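Local coordinates for protein SVS_variant_AS1 (Streptomyces sp. CWA1, PDB 6TJA) that is an engineered ancestral class I terpene cyclase of the spiroviolene synthase type, which probably cyclises geranylgeranyl diphosphate with the help of magnesium ions, at residues V80-A85 / D124-A129; G94-S97 / A101-N104. All coordinates share one frame; numbering follows the deposited sequence.

Contact 1 of 2, residues V80-A85 / D124-A129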
# COMPACT_ATOMS: atom_id res chain seq x y z
N VAL A 80 -7.55 14.81 -8.20
CA VAL A 80 -8.12 15.49 -7.00
C VAL A 80 -9.65 15.55 -7.15
O VAL A 80 -10.33 15.34 -6.11
CB VAL A 80 -7.53 16.87 -6.72
CG1 VAL A 80 -8.28 17.55 -5.57
CG2 VAL A 80 -6.04 16.78 -6.41
N TYR A 81 -10.16 15.80 -8.37
CA TYR A 81 -11.62 15.76 -8.66
C TYR A 81 -12.15 14.35 -8.34
O TYR A 81 -13.16 14.17 -7.59
CB TYR A 81 -11.94 16.16 -10.11
CG TYR A 81 -11.86 17.64 -10.39
CD1 TYR A 81 -12.84 18.50 -9.94
CD2 TYR A 81 -10.80 18.18 -11.09
CE1 TYR A 81 -12.77 19.87 -10.19
CE2 TYR A 81 -10.73 19.53 -11.37
CZ TYR A 81 -11.71 20.38 -10.91
OH TYR A 81 -11.62 21.71 -11.14
N TRP A 82 -11.49 13.37 -8.93
CA TRP A 82 -11.82 11.93 -8.79
C TRP A 82 -11.91 11.59 -7.31
O TRP A 82 -12.87 10.96 -6.94
CB TRP A 82 -10.77 11.07 -9.46
CG TRP A 82 -11.16 9.63 -9.46
CD1 TRP A 82 -11.92 8.97 -10.39
CD2 TRP A 82 -10.85 8.68 -8.44
NE1 TRP A 82 -12.05 7.66 -10.04
CE2 TRP A 82 -11.43 7.46 -8.83
CE3 TRP A 82 -10.12 8.75 -7.25
CZ2 TRP A 82 -11.30 6.31 -8.06
CZ3 TRP A 82 -10.03 7.62 -6.48
CH2 TRP A 82 -10.59 6.42 -6.88
N LEU A 83 -10.91 11.99 -6.54
CA LEU A 83 -10.82 11.68 -5.10
C LEU A 83 -12.02 12.27 -4.39
O LEU A 83 -12.65 11.53 -3.61
CB LEU A 83 -9.51 12.22 -4.52
CG LEU A 83 -9.33 12.06 -3.01
CD1 LEU A 83 -8.85 10.66 -2.66
CD2 LEU A 83 -8.35 13.10 -2.51
N PHE A 84 -12.35 13.54 -4.61
CA PHE A 84 -13.51 14.17 -3.91
C PHE A 84 -14.78 13.40 -4.29
O PHE A 84 -15.59 13.08 -3.41
CB PHE A 84 -13.61 15.67 -4.20
CG PHE A 84 -12.59 16.52 -3.49
CD1 PHE A 84 -12.22 16.25 -2.18
CD2 PHE A 84 -11.99 17.58 -4.14
CE1 PHE A 84 -11.27 17.03 -1.54
CE2 PHE A 84 -11.05 18.38 -3.49
CZ PHE A 84 -10.70 18.10 -2.19
N ALA A 85 -14.92 13.06 -5.56
CA ALA A 85 -16.10 12.38 -6.11
C ALA A 85 -16.19 10.95 -5.52
O ALA A 85 -17.28 10.55 -5.03
CB ALA A 85 -16.02 12.38 -7.60
N ASP A 124 -18.63 -0.25 -12.66
CA ASP A 124 -18.20 0.85 -11.83
C ASP A 124 -17.80 2.07 -12.62
O ASP A 124 -16.85 2.04 -13.33
CB ASP A 124 -17.02 0.34 -11.13
CG ASP A 124 -16.82 0.99 -9.93
OD1 ASP A 124 -17.06 2.20 -9.87
OD2 ASP A 124 -16.56 0.36 -8.92
N ARG A 125 -18.49 3.17 -12.42
CA ARG A 125 -18.23 4.35 -13.29
C ARG A 125 -16.98 5.11 -12.81
O ARG A 125 -16.42 5.91 -13.60
CB ARG A 125 -19.48 5.24 -13.33
CG ARG A 125 -19.89 5.81 -11.98
CD ARG A 125 -21.06 6.76 -12.14
NE ARG A 125 -21.30 7.59 -10.96
CZ ARG A 125 -21.91 7.18 -9.85
NH1 ARG A 125 -22.33 5.93 -9.73
NH2 ARG A 125 -22.07 8.03 -8.86
N PHE A 126 -16.53 4.88 -11.56
CA PHE A 126 -15.30 5.51 -11.04
C PHE A 126 -14.07 4.88 -11.71
O PHE A 126 -13.07 5.58 -11.81
CB PHE A 126 -15.27 5.46 -9.51
CG PHE A 126 -16.16 6.52 -8.93
CD1 PHE A 126 -15.77 7.86 -8.94
CD2 PHE A 126 -17.41 6.20 -8.41
CE1 PHE A 126 -16.62 8.85 -8.47
CE2 PHE A 126 -18.25 7.19 -7.92
CZ PHE A 126 -17.87 8.52 -7.97
N VAL A 127 -14.16 3.63 -12.18
CA VAL A 127 -12.94 2.86 -12.56
C VAL A 127 -12.38 3.38 -13.89
O VAL A 127 -11.20 3.70 -13.92
CB VAL A 127 -13.16 1.33 -12.54
CG1 VAL A 127 -12.20 0.59 -13.45
CG2 VAL A 127 -13.07 0.83 -11.11
N PRO A 128 -13.15 3.51 -14.99
CA PRO A 128 -12.59 3.99 -16.26
C PRO A 128 -11.95 5.39 -16.12
O PRO A 128 -10.86 5.58 -16.63
CB PRO A 128 -13.79 4.02 -17.25
CG PRO A 128 -14.79 3.05 -16.62
CD PRO A 128 -14.58 3.17 -15.12
N ALA A 129 -12.59 6.29 -15.38
CA ALA A 129 -12.04 7.63 -15.04
C ALA A 129 -10.65 7.50 -14.38
O ALA A 129 -9.70 8.21 -14.85
CB ALA A 129 -13.03 8.35 -14.15
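W82 and A85 of helix 70-91, the helix whose C-terminal end carries the sequence of the aspartate-rich, metal-binding motif of class I terpene cyclases, meet F126 and A129 in the first turn of helix 126-140. A single hydrogen bond crosses between the two segments: W82 NE1 donates to F126 O over 2.9 Å in a nearly straight bond (168° at the hydrogen). The oxygen lies close to the indole plane, while the nitrogen approaches tilted from the carbonyl plane. W82 can reach this far because its CG is anti to the backbone N (chi1 -173°), which carries the indole out to helix 126-140. The F126 ring turns its edge to the face of the five-membered indole ring, an offset T-shaped pair with planes at 85° and centroids 5.7 Å apart. F126 CE1 also packs on A85 CB at 3.7 Å, and F126 CZ comes within 3.6 Å of A85 O, which also forms a hydrogen bond with H89 ND1. Beside the indole edge, A129 CB closes on W82 CD1 at 4.0 Å. D124 OD1 caps the turn by accepting F126 N at 3.2 Å and forms a salt bridge with R90, so one carboxylate links the start of helix 126-140 to the end of helix 70-91. A phenylalanine in place of W82 lacks the indole N-H and would probably leave F126 O without this donor, costing the two segments their one hydrogen bond. F86 stacks on W82, and the ring of the engineered F79 also meets it. Round about, W82 touches V110 of helix 100-115, V127 touches A113 of that helix, and Y81 and A129 pack against helix 25-38.

Contact 2 of 2, residues G94-S97 / A101-N104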
# COMPACT_ATOMS: atom_id res chain seq x y z
N GLY A 94 -22.73 6.63 0.82
CA GLY A 94 -23.66 5.62 0.33
C GLY A 94 -23.79 4.35 1.12
O GLY A 94 -23.44 4.29 2.26
N PRO A 95 -24.31 3.29 0.51
CA PRO A 95 -24.46 2.04 1.26
C PRO A 95 -23.14 1.50 1.80
O PRO A 95 -23.16 0.96 2.87
CB PRO A 95 -25.07 1.10 0.24
CG PRO A 95 -24.74 1.67 -1.07
CD PRO A 95 -24.71 3.14 -0.88
N LEU A 96 -22.03 1.64 1.09
CA LEU A 96 -20.75 1.15 1.55
C LEU A 96 -20.07 1.79 2.74
O LEU A 96 -19.18 1.19 3.30
CB LEU A 96 -19.79 1.15 0.39
CG LEU A 96 -19.87 -0.15 -0.35
CD1 LEU A 96 -21.08 -0.03 -1.20
CD2 LEU A 96 -18.65 -0.39 -1.19
N SER A 97 -20.52 2.97 3.14
CA SER A 97 -19.92 3.78 4.23
C SER A 97 -20.07 3.13 5.61
O SER A 97 -19.49 3.65 6.57
CB SER A 97 -20.48 5.19 4.25
OG SER A 97 -21.80 5.22 4.78
N ALA A 101 -17.21 -4.98 4.69
CA ALA A 101 -17.02 -6.22 3.89
C ALA A 101 -17.14 -5.90 2.40
O ALA A 101 -16.26 -6.29 1.64
CB ALA A 101 -17.96 -7.30 4.31
N GLN A 102 -18.14 -5.13 2.00
CA GLN A 102 -18.32 -4.73 0.59
C GLN A 102 -17.26 -3.70 0.22
O GLN A 102 -16.78 -3.77 -0.90
CB GLN A 102 -19.69 -4.15 0.33
CG GLN A 102 -20.80 -5.16 0.45
CD GLN A 102 -22.16 -4.50 0.33
OE1 GLN A 102 -22.50 -4.04 -0.75
NE2 GLN A 102 -22.92 -4.46 1.42
N PHE A 103 -16.87 -2.81 1.13
CA PHE A 103 -15.85 -1.79 0.81
C PHE A 103 -14.49 -2.45 0.54
O PHE A 103 -13.80 -2.05 -0.41
CB PHE A 103 -15.74 -0.71 1.88
CG PHE A 103 -14.76 0.35 1.46
CD1 PHE A 103 -15.12 1.33 0.56
CD2 PHE A 103 -13.44 0.30 1.88
CE1 PHE A 103 -14.21 2.29 0.14
CE2 PHE A 103 -12.53 1.25 1.44
CZ PHE A 103 -12.91 2.24 0.56
N ASN A 104 -14.12 -3.45 1.33
CA ASN A 104 -12.82 -4.13 1.18
C ASN A 104 -12.72 -4.66 -0.26
O ASN A 104 -11.63 -4.63 -0.82
CB ASN A 104 -12.65 -5.19 2.26
CG ASN A 104 -12.44 -4.62 3.64
OD1 ASN A 104 -12.34 -3.41 3.83
ND2 ASN A 104 -12.30 -5.51 4.61
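The backbones of L96 and F103 come to 5.8 Å between their CA atoms, where the loop leaving helix 70-91 folds back alongside the first turns of helix 100-115. L96 points at the helix and carries the contact, with no hydrogen bond across. Its methyl CD2 rests on the helix backbone, 3.7 Å from F103 CA and 3.9 Å from Q102 C. The branch carbon L96 CG lies 4.1 Å from Q102 CB, and the two side chains cross at about a right angle. With CG beside its own backbone N (chi1 -68°) and an extended chain beyond, Q102 offers mainly its CB to the leucine. The loop half is a type I turn: P95 and L96 hold helical backbone angles at its corners, and a weak bond from S97 N to G94 O closes it. S97 OG strengthens the closure, donating to the same G94 O at 3.1 Å in the carbonyl plane, so one carbonyl receives both donors. F103 has CG anti to the backbone N (chi1 -176°), which turns its ring off the leucine and onto V160, A161 and I164 of helix 143-169. Helix 100-115 also borders the dimer interface, where N104 ND2 bonds to N104 OD1 of the second subunit and A101 packs on G165 of that subunit.

In the fold
The two contacts join successive parts of a run of three consecutive helices: contact 2 falls within the 38 residues that separate the two segments of contact 1. Their centres lie about 16 Å apart, and their nearest atoms, about 8 Å apart, do not touch. Helix 100-115 connects them, since its early residues form one side of contact 2 while L106, V110 and A113 further along press on D124, W82 and V127. In sequence the two contacts bracket the aspartate-rich motif of the probable metal site, segment 80-85 just before it and segment 94-97 just after it; contact 2 lies towards the second subunit.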